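Local coordinates for protein LbaCas13a H328A (C2c2) (Lachnospiraceae bacterium NK4A179, PDB 5WLH) that binds and probably processes precursor CRISPR RNA and, directed by the resulting guide, probably cuts target RNA as a CRISPR-Cas13a nuclease, at residues Y600-D605 with L903-I908; V504-A509 with Y907-F912. All coordinates share one frame; numbering follows the deposited sequence.

Interactions 1 and 2 lie side by side on helix 901-911, their centres about 8 Å apart, and share Tyr-907 and Ile-908. In chain order, 504-509 of helix 486-517 comes first, then 600-605, which includes part of helix 588-602, and both meet 903-912 some 300 to 400 residues later. The two also touch directly: Met-602 SD of interaction 1 lies 3.6 Å from Val-909 CG2 of interaction 2, and Met-602 CB lies 3.7 Å from Val-506 CG2. Three helices distant in sequence thus form one buried cluster that includes Met-602, the first residue of a turn in which Arg-603 opens an RxxxxH sequence, consistent with a HEPN nuclease motif.

Interaction 1 of 2, residues Y600-D605 with L903-I908; sequences YSMRND and LQKWYI
Met-602 lays its CE methyl over one face of the Trp-906 indole in a Met-aromatic contact, while Lys-905, the neighbouring residue on helix 901-911, reaches past it to a salt bridge with Asp-605. The evidence for the first is direct: the CE methyl of Met-602 lies 3.4 Å from the centroid of the Trp-906 six-membered ring and 17° off its normal, a CH-pi contact over the face. Met-602 SD lies farther back above the same face, 4.9 Å from that centroid. With CG anti to the backbone N (chi1 -152°) and the chain extended beyond it, Met-602 reaches across to set its terminal methyl over the ring, the two side chains crossing at about a right angle.

Lys-905 is extended too, and its aliphatic part runs alongside Ser-601, whose OG is 3.2 Å from Lys-905 CD; that hydroxyl is hydrogen-bonded within its own helix to Val-598 O. The chain makes a type II beta turn from Met-602 to Asp-605, which brings the carboxylate within range of the ammonium group. Arg-603, inside this turn, begins the RxxxxH sequence characteristic of HEPN domains, so the bridge joins helix 901-911 to the opening of a probable nuclease motif. Glu-902 OE1 is a second acidic partner of Lys-905 NZ. With an alanine in place of Lys-905, Asp-605 and Glu-902 would probably lose their shared cation and Ser-601 its hydrocarbon cover. The bridge itself is short: Lys-905 NZ approaches Asp-605 OD2 at 2.6 Å from above the carboxylate plane, 50° out of it.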
ATOM      1  N   TYR A 600      -1.956   0.685 -25.124  1.00 21.45           N
ATOM      2  CA  TYR A 600      -3.345   0.315 -24.896  1.00 21.16           C
ATOM      3  C   TYR A 600      -3.485  -1.187 -24.682  1.00 22.14           C
ATOM      4  O   TYR A 600      -4.301  -1.625 -23.871  1.00 23.46           O
ATOM      5  CB  TYR A 600      -4.221   0.764 -26.068  1.00 20.34           C
ATOM      6  CG  TYR A 600      -5.640   0.303 -25.894  1.00 21.82           C
ATOM      7  CD1 TYR A 600      -6.479   0.932 -24.986  1.00 23.17           C
ATOM      8  CD2 TYR A 600      -6.122  -0.798 -26.597  1.00 25.90           C
ATOM      9  CE1 TYR A 600      -7.769   0.493 -24.790  1.00 23.31           C
ATOM     10  CE2 TYR A 600      -7.408  -1.240 -26.422  1.00 24.37           C
ATOM     11  CZ  TYR A 600      -8.224  -0.598 -25.517  1.00 27.92           C
ATOM     12  OH  TYR A 600      -9.489  -1.058 -25.339  1.00 26.86           O
ATOM     13  N   SER A 601      -2.704  -1.991 -25.407  1.00 20.86           N
ATOM     14  CA  SER A 601      -2.848  -3.434 -25.301  1.00 21.07           C
ATOM     15  C   SER A 601      -2.487  -3.939 -23.915  1.00 21.23           C
ATOM     16  O   SER A 601      -2.891  -5.043 -23.551  1.00 21.40           O
ATOM     17  CB  SER A 601      -2.004  -4.151 -26.355  1.00 27.70           C
ATOM     18  OG  SER A 601      -0.627  -4.072 -26.076  1.00 29.05           O
ATOM     19  N   MET A 602      -1.764  -3.145 -23.132  1.00 19.55           N
ATOM     20  CA  MET A 602      -1.462  -3.525 -21.765  1.00 22.46           C
ATOM     21  C   MET A 602      -2.530  -3.067 -20.783  1.00 21.43           C
ATOM     22  O   MET A 602      -2.542  -3.533 -19.640  1.00 21.87           O
ATOM     23  CB  MET A 602      -0.098  -2.958 -21.345  1.00 21.38           C
ATOM     24  CG  MET A 602       0.591  -3.805 -20.287  1.00 34.26           C
ATOM     25  SD  MET A 602       2.325  -3.373 -20.099  1.00 39.51           S
ATOM     26  CE  MET A 602       2.937  -4.934 -19.487  1.00 38.52           C
ATOM     27  N   ARG A 603      -3.414  -2.165 -21.186  1.00 21.71           N
ATOM     28  CA  ARG A 603      -4.456  -1.725 -20.266  1.00 20.86           C
ATOM     29  C   ARG A 603      -5.505  -2.812 -20.124  1.00 21.22           C
ATOM     30  O   ARG A 603      -5.973  -3.371 -21.123  1.00 23.06           O
ATOM     31  CB  ARG A 603      -5.102  -0.425 -20.740  1.00 22.76           C
ATOM     32  CG  ARG A 603      -5.894   0.263 -19.625  1.00 26.36           C
ATOM     33  CD  ARG A 603      -5.996   1.752 -19.895  1.00 30.61           C
ATOM     34  NE  ARG A 603      -7.085   1.987 -20.822  1.00 26.71           N
ATOM     35  CZ  ARG A 603      -7.430   3.187 -21.287  1.00 26.16           C
ATOM     36  NH1 ARG A 603      -8.446   3.298 -22.125  1.00 27.34           N
ATOM     37  NH2 ARG A 603      -6.768   4.267 -20.913  1.00 25.07           N
ATOM     38  N   ASN A 604      -5.882  -3.112 -18.876  1.00 21.26           N
ATOM     39  CA  ASN A 604      -6.836  -4.186 -18.602  1.00 22.53           C
ATOM     40  C   ASN A 604      -6.378  -5.512 -19.198  1.00 22.29           C
ATOM     41  O   ASN A 604      -7.194  -6.375 -19.514  1.00 22.08           O
ATOM     42  CB  ASN A 604      -8.234  -3.827 -19.116  1.00 20.67           C
ATOM     43  CG  ASN A 604      -8.861  -2.676 -18.339  1.00 25.26           C
ATOM     44  OD1 ASN A 604      -8.654  -1.510 -18.665  1.00 31.44           O
ATOM     45  ND2 ASN A 604      -9.643  -3.006 -17.328  1.00 26.22           N
ATOM     46  N   ASP A 605      -5.069  -5.688 -19.362  1.00 25.01           N
ATOM     47  CA  ASP A 605      -4.500  -6.938 -19.862  1.00 26.06           C
ATOM     48  C   ASP A 605      -4.278  -7.853 -18.665  1.00 33.76           C
ATOM     49  O   ASP A 605      -3.332  -7.665 -17.897  1.00 34.40           O
ATOM     50  CB  ASP A 605      -3.193  -6.689 -20.613  1.00 27.24           C
ATOM     51  CG  ASP A 605      -2.689  -7.931 -21.350  1.00 33.85           C
ATOM     52  OD1 ASP A 605      -3.483  -8.875 -21.561  1.00 35.87           O
ATOM     53  OD2 ASP A 605      -1.502  -7.959 -21.740  1.00 32.35           O
ATOM     54  N   LEU A 903       6.540  -9.037 -24.553  1.00 21.21           N
ATOM     55  CA  LEU A 903       7.780  -8.327 -24.237  1.00 23.49           C
ATOM     56  C   LEU A 903       7.776  -6.931 -24.850  1.00 22.01           C
ATOM     57  O   LEU A 903       8.224  -5.967 -24.220  1.00 23.21           O
ATOM     58  CB  LEU A 903       8.998  -9.120 -24.713  1.00 25.11           C
ATOM     59  CG  LEU A 903       9.413 -10.276 -23.796  1.00 24.88           C
ATOM     60  CD1 LEU A 903      10.606 -11.031 -24.376  1.00 28.11           C
ATOM     61  CD2 LEU A 903       9.715  -9.797 -22.350  1.00 23.84           C
ATOM     62  N   GLN A 904       7.248  -6.792 -26.070  1.00 18.51           N
ATOM     63  CA  GLN A 904       7.168  -5.462 -26.671  1.00 18.68           C
ATOM     64  C   GLN A 904       6.313  -4.507 -25.835  1.00 22.94           C
ATOM     65  O   GLN A 904       6.617  -3.311 -25.742  1.00 23.71           O
ATOM     66  CB  GLN A 904       6.651  -5.577 -28.101  1.00 21.28           C
ATOM     67  CG  GLN A 904       7.673  -6.315 -28.993  1.00 24.72           C
ATOM     68  CD  GLN A 904       7.205  -6.437 -30.441  1.00 27.84           C
ATOM     69  OE1 GLN A 904       6.222  -5.821 -30.843  1.00 30.97           O
ATOM     70  NE2 GLN A 904       7.888  -7.271 -31.209  1.00 32.12           N
ATOM     71  N   LYS A 905       5.241  -5.008 -25.226  1.00 21.79           N
ATOM     72  CA  LYS A 905       4.437  -4.161 -24.351  1.00 23.32           C
ATOM     73  C   LYS A 905       5.240  -3.683 -23.147  1.00 21.80           C
ATOM     74  O   LYS A 905       5.200  -2.497 -22.795  1.00 20.40           O
ATOM     75  CB  LYS A 905       3.200  -4.908 -23.859  1.00 24.10           C
ATOM     76  CG  LYS A 905       2.197  -5.314 -24.910  1.00 27.01           C
ATOM     77  CD  LYS A 905       1.051  -5.994 -24.156  1.00 33.38           C
ATOM     78  CE  LYS A 905       0.299  -6.952 -25.020  1.00 38.45           C
ATOM     79  NZ  LYS A 905      -0.661  -7.705 -24.178  1.00 36.23           N
ATOM     80  N   TRP A 906       5.916  -4.606 -22.454  1.00 23.11           N
ATOM     81  CA  TRP A 906       6.722  -4.195 -21.304  1.00 22.22           C
ATOM     82  C   TRP A 906       7.757  -3.168 -21.721  1.00 24.33           C
ATOM     83  O   TRP A 906       8.042  -2.214 -20.990  1.00 21.88           O
ATOM     84  CB  TRP A 906       7.424  -5.397 -20.676  1.00 19.91           C
ATOM     85  CG  TRP A 906       6.513  -6.270 -19.927  1.00 23.33           C
ATOM     86  CD1 TRP A 906       5.966  -7.443 -20.360  1.00 27.60           C
ATOM     87  CD2 TRP A 906       6.013  -6.055 -18.603  1.00 23.92           C
ATOM     88  NE1 TRP A 906       5.159  -7.977 -19.382  1.00 29.49           N
ATOM     89  CE2 TRP A 906       5.175  -7.146 -18.292  1.00 29.12           C
ATOM     90  CE3 TRP A 906       6.197  -5.049 -17.651  1.00 28.91           C
ATOM     91  CZ2 TRP A 906       4.511  -7.254 -17.073  1.00 31.63           C
ATOM     92  CZ3 TRP A 906       5.546  -5.163 -16.435  1.00 30.98           C
ATOM     93  CH2 TRP A 906       4.715  -6.257 -16.157  1.00 32.15           C
ATOM     94  N   TYR A 907       8.344  -3.369 -22.895  1.00 23.23           N
ATOM     95  CA  TYR A 907       9.304  -2.425 -23.435  1.00 21.06           C
ATOM     96  C   TYR A 907       8.705  -1.038 -23.586  1.00 20.63           C
ATOM     97  O   TYR A 907       9.200  -0.071 -22.996  1.00 23.02           O
ATOM     98  CB  TYR A 907       9.808  -2.941 -24.779  1.00 22.51           C
ATOM     99  CG  TYR A 907      10.669  -1.962 -25.525  1.00 25.01           C
ATOM    100  CD1 TYR A 907      11.674  -1.242 -24.879  1.00 25.51           C
ATOM    101  CD2 TYR A 907      10.507  -1.789 -26.898  1.00 25.03           C
ATOM    102  CE1 TYR A 907      12.473  -0.345 -25.585  1.00 24.31           C
ATOM    103  CE2 TYR A 907      11.294  -0.911 -27.607  1.00 26.41           C
ATOM    104  CZ  TYR A 907      12.287  -0.198 -26.955  1.00 26.68           C
ATOM    105  OH  TYR A 907      13.077   0.677 -27.676  1.00 30.14           O
ATOM    106  N   ILE A 908       7.654  -0.912 -24.402  1.00 19.38           N
ATOM    107  CA  ILE A 908       7.128   0.417 -24.700  1.00 21.10           C
ATOM    108  C   ILE A 908       6.555   1.072 -23.445  1.00 21.63           C
ATOM    109  O   ILE A 908       6.762   2.264 -23.212  1.00 20.21           O
ATOM    110  CB  ILE A 908       6.091   0.345 -25.832  1.00 22.26           C
ATOM    111  CG1 ILE A 908       6.781  -0.102 -27.129  1.00 24.44           C
ATOM    112  CG2 ILE A 908       5.392   1.696 -26.029  1.00 23.45           C
ATOM    113  CD1 ILE A 908       7.917   0.870 -27.574  1.00 29.59           C
TER

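Interaction 2 of 2, residues V504-A509 with Y907-F912; sequences VYVAFA and YIVSRF
Ala-509 and Val-909 mark the close part of a helix-helix crossing, where the segment axes approach to 8.6 Å at an angle of 72°. The small side chain of Ala-509 permits near backbone packing: its CB is 3.5 Å from Val-909 O and 3.8 Å from Phe-912 CB, and the CA atoms of Ala-509 and Phe-912 are 4.8 Å apart. Phe-912 is where helix 901-911 ends, and the carbonyl of Val-909, which the methyl abuts, receives a weak second bond from Phe-912 N, which also bonds Ile-908 O.

One turn back on helix 486-517 the packing is looser, although it remains buried rather than facing solvent. Val-909 holds CG1 anti to its own backbone N (chi1 168°), which directs that methyl at the helix surface between Tyr-505 and Val-506. There CG1 is 3.9 Å from Tyr-505 O and 4.1 Å from Val-506 CG2, a single methyl serving several partners at ordinary van der Waals range. The rings of Tyr-505 and Phe-912 both lead away from the crossing, so apolar contact here is made by CB atoms and methyls.

A polar tie lies just beyond, where Phe-912 O is hydrogen-bonded to His-512 ND1 of helix 486-517. Around the crossing, Tyr-505 packs on helix 915-941, Phe-508 on helix 1106-1145, Arg-911 on helix 960-974, and Ile-908 on helix 588-602, which sets the crossing among four further helices.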
ATOM      1  N   VAL A 504      -0.904   1.364 -13.297  1.00 17.31           N
ATOM      2  CA  VAL A 504      -0.533   2.748 -13.043  1.00 17.75           C
ATOM      3  C   VAL A 504       0.471   3.213 -14.086  1.00 17.70           C
ATOM      4  O   VAL A 504       0.339   4.300 -14.657  1.00 19.29           O
ATOM      5  CB  VAL A 504       0.035   2.875 -11.615  1.00 21.21           C
ATOM      6  CG1 VAL A 504       0.762   4.223 -11.422  1.00 20.61           C
ATOM      7  CG2 VAL A 504      -1.080   2.669 -10.583  1.00 22.01           C
ATOM      8  N   TYR A 505       1.463   2.368 -14.382  1.00 18.91           N
ATOM      9  CA  TYR A 505       2.510   2.748 -15.327  1.00 20.07           C
ATOM     10  C   TYR A 505       1.987   2.799 -16.752  1.00 18.01           C
ATOM     11  O   TYR A 505       2.434   3.657 -17.524  1.00 21.78           O
ATOM     12  CB  TYR A 505       3.701   1.796 -15.215  1.00 15.52           C
ATOM     13  CG  TYR A 505       4.320   1.925 -13.857  1.00 23.44           C
ATOM     14  CD1 TYR A 505       4.694   3.174 -13.368  1.00 27.44           C
ATOM     15  CD2 TYR A 505       4.455   0.825 -13.030  1.00 25.35           C
ATOM     16  CE1 TYR A 505       5.237   3.315 -12.100  1.00 29.65           C
ATOM     17  CE2 TYR A 505       4.982   0.957 -11.766  1.00 27.15           C
ATOM     18  CZ  TYR A 505       5.367   2.193 -11.306  1.00 29.74           C
ATOM     19  OH  TYR A 505       5.897   2.316 -10.037  1.00 38.06           O
ATOM     20  N   VAL A 506       1.039   1.917 -17.109  1.00 16.28           N
ATOM     21  CA  VAL A 506       0.362   2.045 -18.404  1.00 16.74           C
ATOM     22  C   VAL A 506      -0.239   3.439 -18.547  1.00 22.32           C
ATOM     23  O   VAL A 506      -0.046   4.118 -19.564  1.00 21.48           O
ATOM     24  CB  VAL A 506      -0.707   0.952 -18.581  1.00 17.98           C
ATOM     25  CG1 VAL A 506      -1.546   1.190 -19.874  1.00 21.91           C
ATOM     26  CG2 VAL A 506      -0.059  -0.402 -18.637  1.00 20.27           C
ATOM     27  N   ALA A 507      -0.942   3.905 -17.507  1.00 17.93           N
ATOM     28  CA  ALA A 507      -1.527   5.243 -17.542  1.00 22.70           C
ATOM     29  C   ALA A 507      -0.456   6.319 -17.714  1.00 22.45           C
ATOM     30  O   ALA A 507      -0.636   7.252 -18.502  1.00 22.18           O
ATOM     31  CB  ALA A 507      -2.339   5.505 -16.269  1.00 20.76           C
ATOM     32  N   PHE A 508       0.666   6.215 -16.977  1.00 19.42           N
ATOM     33  CA  PHE A 508       1.704   7.231 -17.087  1.00 18.67           C
ATOM     34  C   PHE A 508       2.387   7.182 -18.445  1.00 22.02           C
ATOM     35  O   PHE A 508       2.772   8.224 -18.987  1.00 21.27           O
ATOM     36  CB  PHE A 508       2.750   7.078 -15.976  1.00 18.48           C
ATOM     37  CG  PHE A 508       2.359   7.765 -14.690  1.00 23.08           C
ATOM     38  CD1 PHE A 508       2.389   9.152 -14.592  1.00 24.94           C
ATOM     39  CD2 PHE A 508       1.946   7.029 -13.588  1.00 26.89           C
ATOM     40  CE1 PHE A 508       2.020   9.796 -13.410  1.00 24.43           C
ATOM     41  CE2 PHE A 508       1.569   7.666 -12.395  1.00 23.10           C
ATOM     42  CZ  PHE A 508       1.606   9.040 -12.307  1.00 24.47           C
ATOM     43  N   ALA A 509       2.588   5.985 -18.987  1.00 19.56           N
ATOM     44  CA  ALA A 509       3.207   5.890 -20.300  1.00 20.00           C
ATOM     45  C   ALA A 509       2.331   6.571 -21.337  1.00 21.57           C
ATOM     46  O   ALA A 509       2.828   7.310 -22.197  1.00 21.26           O
ATOM     47  CB  ALA A 509       3.438   4.424 -20.674  1.00 23.44           C
ATOM     48  N   TYR A 907       8.344  -3.369 -22.895  1.00 23.23           N
ATOM     49  CA  TYR A 907       9.304  -2.425 -23.435  1.00 21.06           C
ATOM     50  C   TYR A 907       8.705  -1.038 -23.586  1.00 20.63           C
ATOM     51  O   TYR A 907       9.200  -0.071 -22.996  1.00 23.02           O
ATOM     52  CB  TYR A 907       9.808  -2.941 -24.779  1.00 22.51           C
ATOM     53  CG  TYR A 907      10.669  -1.962 -25.525  1.00 25.01           C
ATOM     54  CD1 TYR A 907      11.674  -1.242 -24.879  1.00 25.51           C
ATOM     55  CD2 TYR A 907      10.507  -1.789 -26.898  1.00 25.03           C
ATOM     56  CE1 TYR A 907      12.473  -0.345 -25.585  1.00 24.31           C
ATOM     57  CE2 TYR A 907      11.294  -0.911 -27.607  1.00 26.41           C
ATOM     58  CZ  TYR A 907      12.287  -0.198 -26.955  1.00 26.68           C
ATOM     59  OH  TYR A 907      13.077   0.677 -27.676  1.00 30.14           O
ATOM     60  N   ILE A 908       7.654  -0.912 -24.402  1.00 19.38           N
ATOM     61  CA  ILE A 908       7.128   0.417 -24.700  1.00 21.10           C
ATOM     62  C   ILE A 908       6.555   1.072 -23.445  1.00 21.63           C
ATOM     63  O   ILE A 908       6.762   2.264 -23.212  1.00 20.21           O
ATOM     64  CB  ILE A 908       6.091   0.345 -25.832  1.00 22.26           C
ATOM     65  CG1 ILE A 908       6.781  -0.102 -27.129  1.00 24.44           C
ATOM     66  CG2 ILE A 908       5.392   1.696 -26.029  1.00 23.45           C
ATOM     67  CD1 ILE A 908       7.917   0.870 -27.574  1.00 29.59           C
ATOM     68  N   VAL A 909       5.824   0.318 -22.618  1.00 18.42           N
ATOM     69  CA  VAL A 909       5.241   0.936 -21.427  1.00 18.77           C
ATOM     70  C   VAL A 909       6.342   1.446 -20.500  1.00 21.45           C
ATOM     71  O   VAL A 909       6.319   2.608 -20.079  1.00 19.58           O
ATOM     72  CB  VAL A 909       4.284  -0.034 -20.712  1.00 20.57           C
ATOM     73  CG1 VAL A 909       3.903   0.507 -19.325  1.00 19.62           C
ATOM     74  CG2 VAL A 909       3.027  -0.193 -21.536  1.00 21.65           C
ATOM     75  N   SER A 910       7.338   0.606 -20.198  1.00 19.57           N
ATOM     76  CA  SER A 910       8.378   1.057 -19.271  1.00 20.85           C
ATOM     77  C   SER A 910       9.226   2.153 -19.895  1.00 24.39           C
ATOM     78  O   SER A 910       9.686   3.064 -19.194  1.00 19.40           O
ATOM     79  CB  SER A 910       9.266  -0.108 -18.833  1.00 21.41           C
ATOM     80  OG  SER A 910      10.039  -0.608 -19.910  1.00 23.95           O
ATOM     81  N   ARG A 911       9.400   2.102 -21.215  1.00 21.97           N
ATOM     82  CA  ARG A 911      10.285   3.049 -21.882  1.00 23.00           C
ATOM     83  C   ARG A 911       9.734   4.466 -21.834  1.00 20.94           C
ATOM     84  O   ARG A 911      10.508   5.425 -21.890  1.00 22.06           O
ATOM     85  CB  ARG A 911      10.513   2.609 -23.333  1.00 22.31           C
ATOM     86  CG  ARG A 911      11.622   3.370 -24.045  1.00 24.18           C
ATOM     87  CD  ARG A 911      12.982   3.118 -23.437  1.00 23.64           C
ATOM     88  NE  ARG A 911      14.010   3.816 -24.211  1.00 25.54           N
ATOM     89  CZ  ARG A 911      14.407   5.070 -23.986  1.00 28.14           C
ATOM     90  NH1 ARG A 911      13.892   5.786 -22.989  1.00 25.70           N
ATOM     91  NH2 ARG A 911      15.335   5.607 -24.760  1.00 27.86           N
ATOM     92  N   PHE A 912       8.411   4.621 -21.747  1.00 20.78           N
ATOM     93  CA  PHE A 912       7.787   5.937 -21.713  1.00 19.44           C
ATOM     94  C   PHE A 912       7.601   6.468 -20.297  1.00 24.02           C
ATOM     95  O   PHE A 912       6.881   7.449 -20.107  1.00 26.97           O
ATOM     96  CB  PHE A 912       6.446   5.897 -22.447  1.00 20.33           C
ATOM     97  CG  PHE A 912       6.587   6.192 -23.905  1.00 24.06           C
ATOM     98  CD1 PHE A 912       6.650   7.501 -24.350  1.00 25.24           C
ATOM     99  CD2 PHE A 912       6.747   5.164 -24.817  1.00 27.91           C
ATOM    100  CE1 PHE A 912       6.825   7.780 -25.679  1.00 25.34           C
ATOM    101  CE2 PHE A 912       6.921   5.435 -26.162  1.00 29.85           C
ATOM    102  CZ  PHE A 912       6.965   6.747 -26.592  1.00 27.95           C
TER